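Local structure of SusD homolog (Bacteroides ovatus, 4F53) at residues I87-F92 with T482-E487; D91-F96 with A142-S147; Y194-S199 with I332-A337; I436-F439 with M443-W446. The protein probably binds glycans, possibly mucin O-glycans, at the outer membrane as a SusD-like lipoprotein with a TPR-like helical fold. All blocks are in the same frame, centred on the assembly; numbering follows the deposited sequence.

All four contacts are buried, but at different depths: contact 4 has its centre about 5 Å from the centre of the chain, contact 3 about 13 Å, and contacts 1 and 2 more than 20 Å. Contacts 1 and 2 share D91 and F92 of helix 82-106 and touch through I145, which packs on F89 and N90; contact 1 adds an amide-carboxylate bond to its packing, whereas contact 2 is apolar. Contact 3 sets a helix against a strand through two phenylalanine rings. Contact 4, between helices consecutive in the chain, is polar and bridged by water; R336 of contact 3 reaches its F439 carbonyl.

Contact 1 (I87-F92 with T482-E487); sequences IPFNDF and TDEYRE
N90 and E484 make the one polar bond of this contact, reaching from helix 82-106 and the short helix 482-487 toward each other from opposite directions. N90 ND2 donates to E484 OE2 at 2.9 Å, and the bond is nearly straight, with an N-H...O angle of 168°. The acceptor lies close to the amide plane of N90, as suits an N-H, but the carboxylate is met from above its own plane, the two flat groups being turned 57° apart. N90 OD1 is buried by the contact and finds no polar partner in the model. In this SusD/RagB-family protein the pair ties a helix near the start of the chain to one almost 400 residues later, in the C-terminal part. Apolar contact runs beside the bond. Chi1 of E484 (-69°) brings CG up to the F89 ring, and the bend at chi2 then turns the carboxylate to N90. CG comes to the ring edge, 4.0 Å from F89 CE2 and near the ring plane. The F89 ring also meets the ring of Y131, from helix 110-131, and touches I145, while P481 touches both F89 and N90. Y485 OH is hydrogen-bonded to D509, and V492 of helix 489-502 packs on both E484 and Y485.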
loop_
_atom_site.group_PDB
_atom_site.type_symbol
_atom_site.label_atom_id
_atom_site.label_comp_id
_atom_site.label_asym_id
_atom_site.label_seq_id
_atom_site.Cartn_x
_atom_site.Cartn_y
_atom_site.Cartn_z
ATOM N N ILE A 87 14.844 -6.492 6.121
ATOM C CA ILE A 87 14.561 -5.088 5.862
ATOM C C ILE A 87 13.102 -4.659 6.182
ATOM O O ILE A 87 12.996 -3.652 6.889
ATOM C CB ILE A 87 15.015 -4.692 4.419
ATOM C CG1 ILE A 87 16.534 -4.919 4.299
ATOM C CG2 ILE A 87 14.662 -3.204 4.080
ATOM C CD1 ILE A 87 17.044 -5.060 2.902
ATOM N N PRO A 88 11.975 -5.347 5.759
ATOM C CA PRO A 88 10.639 -4.814 6.081
ATOM C C PRO A 88 10.220 -4.933 7.547
ATOM O O PRO A 88 9.104 -4.504 7.895
ATOM C CB PRO A 88 9.701 -5.645 5.194
ATOM C CG PRO A 88 10.582 -6.308 4.186
ATOM C CD PRO A 88 11.856 -6.543 4.902
ATOM N N PHE A 89 11.079 -5.527 8.404
ATOM C CA PHE A 89 10.781 -5.676 9.820
ATOM C C PHE A 89 11.721 -4.784 10.627
ATOM O O PHE A 89 11.307 -3.710 11.065
ATOM C CB PHE A 89 10.873 -7.155 10.258
ATOM C CG PHE A 89 10.270 -7.486 11.610
ATOM C CD1 PHE A 89 8.972 -7.088 11.933
ATOM C CD2 PHE A 89 10.976 -8.236 12.540
ATOM C CE1 PHE A 89 8.414 -7.405 13.179
ATOM C CE2 PHE A 89 10.410 -8.565 13.775
ATOM C CZ PHE A 89 9.133 -8.149 14.088
ATOM N N ASN A 90 12.993 -5.190 10.735
ATOM C CA ASN A 90 14.060 -4.551 11.505
ATOM C C ASN A 90 14.321 -3.105 11.137
ATOM O O ASN A 90 14.517 -2.305 12.043
ATOM C CB ASN A 90 15.382 -5.334 11.387
ATOM C CG ASN A 90 15.368 -6.658 12.114
ATOM O OD1 ASN A 90 14.716 -7.619 11.697
ATOM N ND2 ASN A 90 16.089 -6.741 13.224
ATOM N N ASP A 91 14.348 -2.761 9.833
ATOM C CA ASP A 91 14.667 -1.403 9.413
ATOM C C ASP A 91 13.596 -0.395 9.808
ATOM O O ASP A 91 13.955 0.738 10.095
ATOM C CB ASP A 91 14.986 -1.331 7.915
ATOM C CG ASP A 91 16.342 -1.904 7.522
ATOM O OD1 ASP A 91 16.855 -2.799 8.251
ATOM O OD2 ASP A 91 16.890 -1.465 6.493
ATOM N N PHE A 92 12.319 -0.785 9.918
ATOM C CA PHE A 92 11.306 0.156 10.412
ATOM C C PHE A 92 11.542 0.501 11.883
ATOM O O PHE A 92 11.433 1.671 12.242
ATOM C CB PHE A 92 9.885 -0.364 10.226
ATOM C CG PHE A 92 9.322 -0.088 8.855
ATOM C CD1 PHE A 92 9.004 1.211 8.460
ATOM C CD2 PHE A 92 9.087 -1.124 7.965
ATOM C CE1 PHE A 92 8.474 1.463 7.195
ATOM C CE2 PHE A 92 8.539 -0.872 6.710
ATOM C CZ PHE A 92 8.248 0.418 6.331
ATOM N N THR A 482 14.918 -14.733 10.453
ATOM C CA THR A 482 15.585 -15.839 11.150
ATOM C C THR A 482 16.417 -15.329 12.348
ATOM O O THR A 482 16.501 -16.014 13.363
ATOM C CB THR A 482 16.434 -16.683 10.157
ATOM O OG1 THR A 482 17.162 -17.680 10.873
ATOM C CG2 THR A 482 17.395 -15.847 9.294
ATOM N N ASP A 483 17.015 -14.126 12.228
ATOM C CA ASP A 483 17.861 -13.494 13.255
ATOM C C ASP A 483 17.091 -13.163 14.513
ATOM O O ASP A 483 17.690 -13.106 15.589
ATOM C CB ASP A 483 18.508 -12.198 12.721
ATOM C CG ASP A 483 19.765 -12.379 11.881
ATOM O OD1 ASP A 483 20.504 -13.362 12.118
ATOM O OD2 ASP A 483 20.043 -11.499 11.023
ATOM N N GLU A 484 15.768 -12.934 14.386
ATOM C CA GLU A 484 14.910 -12.618 15.529
ATOM C C GLU A 484 14.676 -13.870 16.370
ATOM O O GLU A 484 14.599 -13.762 17.596
ATOM C CB GLU A 484 13.598 -11.935 15.100
ATOM C CG GLU A 484 13.812 -10.524 14.568
ATOM C CD GLU A 484 14.760 -9.648 15.370
ATOM O OE1 GLU A 484 14.521 -9.468 16.585
ATOM O OE2 GLU A 484 15.764 -9.170 14.791
ATOM N N TYR A 485 14.681 -15.062 15.742
ATOM C CA TYR A 485 14.598 -16.339 16.458
ATOM C C TYR A 485 15.874 -16.569 17.272
ATOM O O TYR A 485 15.831 -17.269 18.278
ATOM C CB TYR A 485 14.435 -17.499 15.473
ATOM C CG TYR A 485 13.033 -17.759 14.982
ATOM C CD1 TYR A 485 12.521 -17.074 13.880
ATOM C CD2 TYR A 485 12.264 -18.785 15.526
ATOM C CE1 TYR A 485 11.258 -17.370 13.369
ATOM C CE2 TYR A 485 10.983 -19.061 15.053
ATOM C CZ TYR A 485 10.490 -18.361 13.967
ATOM O OH TYR A 485 9.262 -18.692 13.469
ATOM N N ARG A 486 17.021 -16.013 16.822
ATOM C CA ARG A 486 18.280 -16.222 17.531
ATOM C C ARG A 486 18.517 -15.187 18.633
ATOM O O ARG A 486 18.986 -15.556 19.702
ATOM C CB ARG A 486 19.455 -16.272 16.557
ATOM C CG ARG A 486 19.450 -17.568 15.763
ATOM C CD ARG A 486 20.620 -17.691 14.821
ATOM N NE ARG A 486 20.169 -17.752 13.434
ATOM C CZ ARG A 486 20.249 -16.735 12.589
ATOM N NH1 ARG A 486 20.785 -15.586 12.974
ATOM N NH2 ARG A 486 19.812 -16.865 11.344
ATOM N N GLU A 487 18.157 -13.926 18.405
ATOM C CA GLU A 487 18.332 -12.847 19.381
ATOM C C GLU A 487 17.141 -12.674 20.339
ATOM O O GLU A 487 17.319 -12.072 21.400
ATOM C CB GLU A 487 18.572 -11.510 18.657
ATOM C CG GLU A 487 19.855 -11.480 17.847
ATOM C CD GLU A 487 20.464 -10.121 17.554
ATOM O OE1 GLU A 487 19.717 -9.119 17.456
ATOM O OE2 GLU A 487 21.702 -10.075 17.369
#

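Contact 2 (D91-F96 with A142-S147); sequences DFYSKF and ANAIKS
Y93 of helix 82-106 lays its ring against the turn that carries A144 and I145. Its CB already meets I145, with CB and CD1 of the isoleucine both 4.1 Å from Y93 CB. At CG the ring passes under the isoleucine, 3.9 Å from I145 CD1. The closest approach follows at CD1, where Y93 CD1 and I145 CD1 are 3.6 Å apart. I145 CG1 stands over this face as a CH-pi contact, 4.1 Å from the centroid of the Y93 ring and 15° off its normal. With CG1 anti to the backbone N (chi1 -151°), the end of I145 extends across the ring at about a right angle to the tyrosine. On the other flank, Y93 CD2 has A144 CB at 4.0 Å, here at the edge and in the ring plane. Beyond the ring, Y93 OH leaves the turn and bonds to the carbonyl of P135. A type I beta turn from N143 to K146 presents the two apolar residues together, closed by K146 N to N143 O; S147 OG also bonds to A144 O at 2.7 Å, from above the carbonyl plane. The loop between helices 110-131 and 152-173 is held to helix 82-106 by this packing. Every side-chain touch between the ring and A144 or I145 is apolar, so the fit there rests on shape, while the hydroxyl finds its partner earlier in the same loop.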
loop_
_atom_site.group_PDB
_atom_site.type_symbol
_atom_site.label_atom_id
_atom_site.label_comp_id
_atom_site.label_asym_id
_atom_site.label_seq_id
_atom_site.Cartn_x
_atom_site.Cartn_y
_atom_site.Cartn_z
ATOM N N ASP A 91 14.348 -2.761 9.833
ATOM C CA ASP A 91 14.667 -1.403 9.413
ATOM C C ASP A 91 13.596 -0.395 9.808
ATOM O O ASP A 91 13.955 0.738 10.095
ATOM C CB ASP A 91 14.986 -1.331 7.915
ATOM C CG ASP A 91 16.342 -1.904 7.522
ATOM O OD1 ASP A 91 16.855 -2.799 8.251
ATOM O OD2 ASP A 91 16.890 -1.465 6.493
ATOM N N PHE A 92 12.319 -0.785 9.918
ATOM C CA PHE A 92 11.306 0.156 10.412
ATOM C C PHE A 92 11.542 0.501 11.883
ATOM O O PHE A 92 11.433 1.671 12.242
ATOM C CB PHE A 92 9.885 -0.364 10.226
ATOM C CG PHE A 92 9.322 -0.088 8.855
ATOM C CD1 PHE A 92 9.004 1.211 8.460
ATOM C CD2 PHE A 92 9.087 -1.124 7.965
ATOM C CE1 PHE A 92 8.474 1.463 7.195
ATOM C CE2 PHE A 92 8.539 -0.872 6.710
ATOM C CZ PHE A 92 8.248 0.418 6.331
ATOM N N TYR A 93 11.928 -0.493 12.708
ATOM C CA TYR A 93 12.201 -0.290 14.139
ATOM C C TYR A 93 13.464 0.558 14.353
ATOM O O TYR A 93 13.415 1.479 15.161
ATOM C CB TYR A 93 12.297 -1.634 14.895
ATOM C CG TYR A 93 10.936 -2.260 15.128
ATOM C CD1 TYR A 93 10.277 -2.950 14.109
ATOM C CD2 TYR A 93 10.285 -2.123 16.353
ATOM C CE1 TYR A 93 9.017 -3.508 14.312
ATOM C CE2 TYR A 93 9.025 -2.679 16.565
ATOM C CZ TYR A 93 8.403 -3.380 15.548
ATOM O OH TYR A 93 7.159 -3.904 15.749
ATOM N N SER A 94 14.564 0.283 13.606
ATOM C CA SER A 94 15.852 1.009 13.671
ATOM C C SER A 94 15.715 2.466 13.255
ATOM O O SER A 94 16.380 3.352 13.805
ATOM C CB SER A 94 16.884 0.366 12.743
ATOM O OG SER A 94 17.045 -1.017 13.002
ATOM N N LYS A 95 14.886 2.699 12.237
ATOM C CA LYS A 95 14.722 4.038 11.687
ATOM C C LYS A 95 13.678 4.858 12.436
ATOM O O LYS A 95 13.822 6.080 12.482
ATOM C CB LYS A 95 14.362 3.975 10.198
ATOM C CG LYS A 95 15.500 3.432 9.343
ATOM C CD LYS A 95 15.015 3.222 7.924
ATOM C CE LYS A 95 15.998 2.428 7.107
ATOM N NZ LYS A 95 17.156 3.254 6.715
ATOM N N PHE A 96 12.633 4.217 12.999
ATOM C CA PHE A 96 11.564 4.957 13.666
ATOM C C PHE A 96 11.804 5.233 15.163
ATOM O O PHE A 96 11.708 6.396 15.595
ATOM C CB PHE A 96 10.181 4.247 13.496
ATOM C CG PHE A 96 9.019 5.121 13.911
ATOM C CD1 PHE A 96 8.584 5.152 15.241
ATOM C CD2 PHE A 96 8.396 5.959 12.988
ATOM C CE1 PHE A 96 7.559 6.019 15.635
ATOM C CE2 PHE A 96 7.360 6.813 13.378
ATOM C CZ PHE A 96 6.972 6.866 14.705
ATOM N N ALA A 142 15.859 0.852 24.664
ATOM C CA ALA A 142 17.189 0.312 24.365
ATOM C C ALA A 142 17.251 -0.349 22.973
ATOM O O ALA A 142 18.055 0.077 22.142
ATOM C CB ALA A 142 17.604 -0.683 25.443
ATOM N N ASN A 143 16.426 -1.392 22.731
ATOM C CA ASN A 143 16.355 -2.131 21.461
ATOM C C ASN A 143 14.894 -2.512 21.238
ATOM O O ASN A 143 14.459 -3.601 21.641
ATOM C CB ASN A 143 17.290 -3.360 21.494
ATOM C CG ASN A 143 17.371 -4.184 20.225
ATOM O OD1 ASN A 143 16.696 -3.932 19.227
ATOM N ND2 ASN A 143 18.216 -5.205 20.238
ATOM N N ALA A 144 14.131 -1.570 20.644
ATOM C CA ALA A 144 12.689 -1.631 20.387
ATOM C C ALA A 144 12.171 -3.001 19.918
ATOM O O ALA A 144 11.237 -3.503 20.523
ATOM C CB ALA A 144 12.301 -0.569 19.377
ATOM N N ILE A 145 12.778 -3.603 18.878
ATOM C CA ILE A 145 12.367 -4.886 18.278
ATOM C C ILE A 145 12.613 -6.111 19.221
ATOM O O ILE A 145 11.950 -7.148 19.063
ATOM C CB ILE A 145 13.054 -5.082 16.892
ATOM C CG1 ILE A 145 12.192 -5.948 15.944
ATOM C CG2 ILE A 145 14.516 -5.568 16.998
ATOM C CD1 ILE A 145 12.488 -5.744 14.512
ATOM N N LYS A 146 13.571 -5.978 20.174
ATOM C CA LYS A 146 13.935 -7.022 21.127
ATOM C C LYS A 146 13.015 -6.885 22.342
ATOM O O LYS A 146 13.432 -6.477 23.439
ATOM C CB LYS A 146 15.434 -6.946 21.495
ATOM C CG LYS A 146 15.981 -8.216 22.153
ATOM C CD LYS A 146 17.372 -7.987 22.693
ATOM C CE LYS A 146 18.098 -9.261 23.050
ATOM N NZ LYS A 146 19.574 -9.068 23.011
ATOM N N SER A 147 11.734 -7.201 22.107
ATOM C CA SER A 147 10.658 -7.068 23.081
ATOM C C SER A 147 9.546 -8.116 22.849
ATOM O O SER A 147 9.464 -8.670 21.742
ATOM C CB SER A 147 10.050 -5.664 22.954
ATOM O OG SER A 147 11.025 -4.632 22.970
#

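Contact 3 (Y194-S199 with I332-A337); sequences YKFANS and IVVFRA
F196 of helix 190-207 and F335 of strand 332-335 have their CA atoms 7.9 Å apart, where the helix passes the strand with axes 11.0 Å distant and N-to-C directions at 65°. Their rings form a T-shaped pair: the edge of F335 points at the face of F196, with centroids 5.5 Å apart and planes at 73°. F335 CD2 is the ring atom that stands over that face, displaced toward its rim. The closest touch of the pair lies nearer the strand backbone, between F196 CE2 and F335 CB at 3.7 Å. With chi1 at 178°, CG of F196 lies trans to the amide nitrogen, carrying the ring from the helix toward the strand. V334 CG1 fills in at the edge of F196, 4.3 Å from CE2. One turn further along the helix, the far end of F335 meets S199: its CZ lies 3.8 Å from S199 CB and 3.5 Å from S199 O, the carbonyl oxygen standing near the ring plane at the edge. The hydroxyl of S199 turns back into its own helix, where OG bonds to K195 O at 2.6 Å. That carbonyl also accepts S199 N, and the two donors approach from opposite faces of its plane; S199 OG is engaged by M234 N as well. A classic beta bulge, in which V334 and F335 both face A241, places these consecutive residues on the helix. R203 makes a cation-pi contact with F335, V340 of helix 337-349 packs on S199 and F335, and strand 241-243 pairs antiparallel with strand 332-335 beside F196.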
loop_
_atom_site.group_PDB
_atom_site.type_symbol
_atom_site.label_atom_id
_atom_site.label_comp_id
_atom_site.label_asym_id
_atom_site.label_seq_id
_atom_site.Cartn_x
_atom_site.Cartn_y
_atom_site.Cartn_z
ATOM N N TYR A 194 -6.334 16.600 11.178
ATOM C CA TYR A 194 -7.593 16.170 11.799
ATOM C C TYR A 194 -8.345 15.284 10.817
ATOM O O TYR A 194 -8.801 14.211 11.204
ATOM C CB TYR A 194 -8.450 17.393 12.205
ATOM C CG TYR A 194 -9.771 17.030 12.852
ATOM C CD1 TYR A 194 -9.833 16.651 14.192
ATOM C CD2 TYR A 194 -10.961 17.057 12.124
ATOM C CE1 TYR A 194 -11.046 16.316 14.795
ATOM C CE2 TYR A 194 -12.180 16.705 12.714
ATOM C CZ TYR A 194 -12.218 16.346 14.054
ATOM O OH TYR A 194 -13.405 16.008 14.660
ATOM N N LYS A 195 -8.447 15.725 9.536
ATOM C CA LYS A 195 -9.107 14.965 8.464
ATOM C C LYS A 195 -8.352 13.692 8.159
ATOM O O LYS A 195 -8.980 12.664 7.936
ATOM C CB LYS A 195 -9.237 15.804 7.172
ATOM C CG LYS A 195 -10.165 17.006 7.332
ATOM C CD LYS A 195 -10.446 17.603 5.983
ATOM C CE LYS A 195 -10.918 19.025 6.096
ATOM N NZ LYS A 195 -11.248 19.579 4.758
ATOM N N PHE A 196 -7.003 13.748 8.163
ATOM C CA PHE A 196 -6.127 12.593 7.910
ATOM C C PHE A 196 -6.363 11.528 8.996
ATOM O O PHE A 196 -6.546 10.361 8.652
ATOM C CB PHE A 196 -4.638 13.047 7.886
ATOM C CG PHE A 196 -3.598 11.962 7.691
ATOM C CD1 PHE A 196 -3.196 11.161 8.757
ATOM C CD2 PHE A 196 -3.023 11.745 6.447
ATOM C CE1 PHE A 196 -2.248 10.140 8.568
ATOM C CE2 PHE A 196 -2.056 10.749 6.261
ATOM C CZ PHE A 196 -1.664 9.961 7.322
ATOM N N ALA A 197 -6.351 11.943 10.302
ATOM C CA ALA A 197 -6.535 11.059 11.454
ATOM C C ALA A 197 -7.909 10.362 11.415
ATOM O O ALA A 197 -7.958 9.146 11.615
ATOM C CB ALA A 197 -6.353 11.824 12.748
ATOM N N ASN A 198 -8.999 11.086 11.091
ATOM C CA ASN A 198 -10.319 10.447 10.968
ATOM C C ASN A 198 -10.371 9.506 9.751
ATOM O O ASN A 198 -11.025 8.469 9.803
ATOM C CB ASN A 198 -11.429 11.481 10.871
ATOM C CG ASN A 198 -11.792 12.054 12.199
ATOM O OD1 ASN A 198 -12.121 11.323 13.143
ATOM N ND2 ASN A 198 -11.728 13.372 12.299
ATOM N N SER A 199 -9.655 9.854 8.665
ATOM C CA SER A 199 -9.569 9.038 7.444
ATOM C C SER A 199 -8.821 7.737 7.747
ATOM O O SER A 199 -9.204 6.689 7.234
ATOM C CB SER A 199 -8.874 9.826 6.344
ATOM O OG SER A 199 -9.665 10.971 6.055
ATOM N N ILE A 332 5.675 12.372 -2.862
ATOM C CA ILE A 332 5.423 11.010 -2.426
ATOM C C ILE A 332 3.925 10.938 -2.023
ATOM O O ILE A 332 3.407 11.853 -1.398
ATOM C CB ILE A 332 6.428 10.598 -1.330
ATOM C CG1 ILE A 332 7.810 10.319 -2.002
ATOM C CG2 ILE A 332 5.912 9.382 -0.600
ATOM C CD1 ILE A 332 8.932 9.919 -1.110
ATOM N N VAL A 333 3.228 9.886 -2.469
ATOM C CA VAL A 333 1.807 9.702 -2.218
ATOM C C VAL A 333 1.653 8.973 -0.891
ATOM O O VAL A 333 2.061 7.812 -0.781
ATOM C CB VAL A 333 1.110 8.969 -3.405
ATOM C CG1 VAL A 333 -0.353 8.660 -3.075
ATOM C CG2 VAL A 333 1.233 9.770 -4.716
ATOM N N VAL A 334 1.050 9.645 0.120
ATOM C CA VAL A 334 0.909 9.049 1.455
ATOM C C VAL A 334 -0.528 8.510 1.682
ATOM O O VAL A 334 -0.686 7.370 2.101
ATOM C CB VAL A 334 1.359 10.027 2.584
ATOM C CG1 VAL A 334 1.245 9.370 3.954
ATOM C CG2 VAL A 334 2.785 10.540 2.349
ATOM N N PHE A 335 -1.558 9.321 1.410
ATOM C CA PHE A 335 -2.942 8.945 1.640
ATOM C C PHE A 335 -3.845 9.829 0.784
ATOM O O PHE A 335 -4.043 11.024 1.061
ATOM C CB PHE A 335 -3.270 9.064 3.151
ATOM C CG PHE A 335 -4.469 8.314 3.705
ATOM C CD1 PHE A 335 -5.512 7.918 2.877
ATOM C CD2 PHE A 335 -4.599 8.094 5.079
ATOM C CE1 PHE A 335 -6.644 7.300 3.399
ATOM C CE2 PHE A 335 -5.723 7.458 5.596
ATOM C CZ PHE A 335 -6.739 7.055 4.751
ATOM N N ARG A 336 -4.378 9.237 -0.274
ATOM C CA ARG A 336 -5.240 9.924 -1.234
ATOM C C ARG A 336 -6.652 10.100 -0.708
ATOM O O ARG A 336 -7.188 9.195 -0.061
ATOM C CB ARG A 336 -5.314 9.123 -2.538
ATOM C CG ARG A 336 -3.991 8.913 -3.252
ATOM C CD ARG A 336 -4.340 8.540 -4.664
ATOM N NE ARG A 336 -3.195 8.263 -5.529
ATOM C CZ ARG A 336 -2.547 9.180 -6.237
ATOM N NH1 ARG A 336 -2.857 10.458 -6.120
ATOM N NH2 ARG A 336 -1.549 8.828 -7.030
ATOM N N ALA A 337 -7.279 11.237 -1.045
ATOM C CA ALA A 337 -8.689 11.526 -0.706
ATOM C C ALA A 337 -9.612 10.571 -1.461
ATOM O O ALA A 337 -10.626 10.193 -0.915
ATOM C CB ALA A 337 -9.045 12.981 -1.043
#

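Contact 4 (I436-F439 with M443-W446); sequences IANF and MESW
N438 of helix 423-438 faces E444 and S445 of helix 442-452 across the short connection between the two helices. The closer part of the contact is direct touch. N438 CB rests 3.9 Å from S445 OG, and N438 ND2 lies 4.0 Å from E444 CG, so the amide meets the aliphatic part of the glutamate rather than its carboxylate. The two side chains are skewed, with amide and carboxylate planes 70° apart. Chi1 of E444 (-168°) extends CG away from its own nitrogen, and the bend at chi2 turns the acidic end from N438 to a salt bridge with R207.

The looser part is spanned by a water. It accepts from N438 ND2 at 3.2 Å and is hydrogen-bonded to S445 OG at 2.9 Å, linking two groups that do not bond each other directly. Both also have protein partners: N438 ND2 donates to E339 OE1, and S445 OG is bonded to Y61 OH. The amide nitrogen thus has two acceptors and the hydroxyl two partners, so both buried polar groups are satisfied.

N438 also touches Y61, whose ring meets F439 edge-to-face, and F439 stacks on Y282. Helix 337-349 borders both sides of the junction, through A437 on S338 and F342 and through E444 on E339, while helix 110-131 receives M443, present as selenomethionine.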
loop_
_atom_site.group_PDB
_atom_site.type_symbol
_atom_site.label_atom_id
_atom_site.label_comp_id
_atom_site.label_asym_id
_atom_site.label_seq_id
_atom_site.Cartn_x
_atom_site.Cartn_y
_atom_site.Cartn_z
ATOM N N ILE A 436 -6.975 1.100 -8.838
ATOM C CA ILE A 436 -6.487 1.980 -9.910
ATOM C C ILE A 436 -6.124 3.346 -9.316
ATOM O O ILE A 436 -5.007 3.826 -9.523
ATOM C CB ILE A 436 -7.504 2.144 -11.088
ATOM C CG1 ILE A 436 -7.758 0.797 -11.820
ATOM C CG2 ILE A 436 -7.015 3.216 -12.080
ATOM C CD1 ILE A 436 -9.003 0.761 -12.699
ATOM N N ALA A 437 -7.035 3.939 -8.529
ATOM C CA ALA A 437 -6.824 5.256 -7.940
ATOM C C ALA A 437 -5.651 5.313 -6.931
ATOM O O ALA A 437 -5.042 6.369 -6.798
ATOM C CB ALA A 437 -8.098 5.736 -7.262
ATOM N N ASN A 438 -5.356 4.218 -6.223
ATOM C CA ASN A 438 -4.339 4.219 -5.168
ATOM C C ASN A 438 -2.941 3.962 -5.661
ATOM O O ASN A 438 -2.005 4.041 -4.864
ATOM C CB ASN A 438 -4.674 3.252 -4.030
ATOM C CG ASN A 438 -4.920 3.962 -2.731
ATOM O OD1 ASN A 438 -4.703 5.166 -2.618
ATOM N ND2 ASN A 438 -5.393 3.241 -1.721
ATOM N N PHE A 439 -2.755 3.749 -6.962
ATOM C CA PHE A 439 -1.404 3.649 -7.493
ATOM C C PHE A 439 -0.616 4.944 -7.102
ATOM O O PHE A 439 -1.208 6.011 -7.193
ATOM C CB PHE A 439 -1.465 3.484 -9.018
ATOM C CG PHE A 439 -0.104 3.504 -9.688
ATOM C CD1 PHE A 439 0.636 2.336 -9.828
ATOM C CD2 PHE A 439 0.432 4.692 -10.173
ATOM C CE1 PHE A 439 1.895 2.356 -10.444
ATOM C CE2 PHE A 439 1.696 4.714 -10.777
ATOM C CZ PHE A 439 2.416 3.550 -10.915
HETATM N N MSE A 443 1.549 -0.826 -0.612
HETATM C CA MSE A 443 1.385 -1.383 0.737
HETATM C C MSE A 443 -0.101 -1.492 1.072
HETATM O O MSE A 443 -0.578 -2.583 1.425
HETATM C CB MSE A 443 2.145 -0.551 1.797
HETATM C CG MSE A 443 2.161 -1.219 3.197
HETATM SE SE MSE A 443 2.962 -3.028 3.184
HETATM C CE MSE A 443 1.581 -4.017 4.177
ATOM N N GLU A 444 -0.839 -0.397 0.847
ATOM C CA GLU A 444 -2.278 -0.330 1.107
ATOM C C GLU A 444 -3.026 -1.282 0.181
ATOM O O GLU A 444 -3.902 -1.997 0.658
ATOM C CB GLU A 444 -2.827 1.128 0.985
ATOM C CG GLU A 444 -4.248 1.287 1.516
ATOM C CD GLU A 444 -4.612 0.698 2.882
ATOM O OE1 GLU A 444 -3.749 0.644 3.792
ATOM O OE2 GLU A 444 -5.786 0.298 3.044
ATOM N N SER A 445 -2.689 -1.287 -1.111
ATOM C CA SER A 445 -3.377 -2.131 -2.111
ATOM C C SER A 445 -3.110 -3.632 -1.921
ATOM O O SER A 445 -3.996 -4.424 -2.229
ATOM C CB SER A 445 -3.032 -1.705 -3.535
ATOM O OG SER A 445 -3.675 -0.460 -3.732
ATOM N N TRP A 446 -1.932 -4.014 -1.397
ATOM C CA TRP A 446 -1.639 -5.412 -1.052
ATOM C C TRP A 446 -2.545 -5.815 0.153
ATOM O O TRP A 446 -3.195 -6.869 0.141
ATOM C CB TRP A 446 -0.127 -5.634 -0.730
ATOM C CG TRP A 446 0.191 -7.030 -0.230
ATOM C CD1 TRP A 446 -0.370 -8.202 -0.660
ATOM C CD2 TRP A 446 1.149 -7.395 0.789
ATOM N NE1 TRP A 446 0.181 -9.271 0.017
ATOM C CE2 TRP A 446 1.091 -8.805 0.933
ATOM C CE3 TRP A 446 2.038 -6.662 1.616
ATOM C CZ2 TRP A 446 1.910 -9.507 1.843
ATOM C CZ3 TRP A 446 2.839 -7.356 2.524
ATOM C CH2 TRP A 446 2.770 -8.757 2.636
HETATM O O HOH W 1 -6.177 0.254 -2.348
#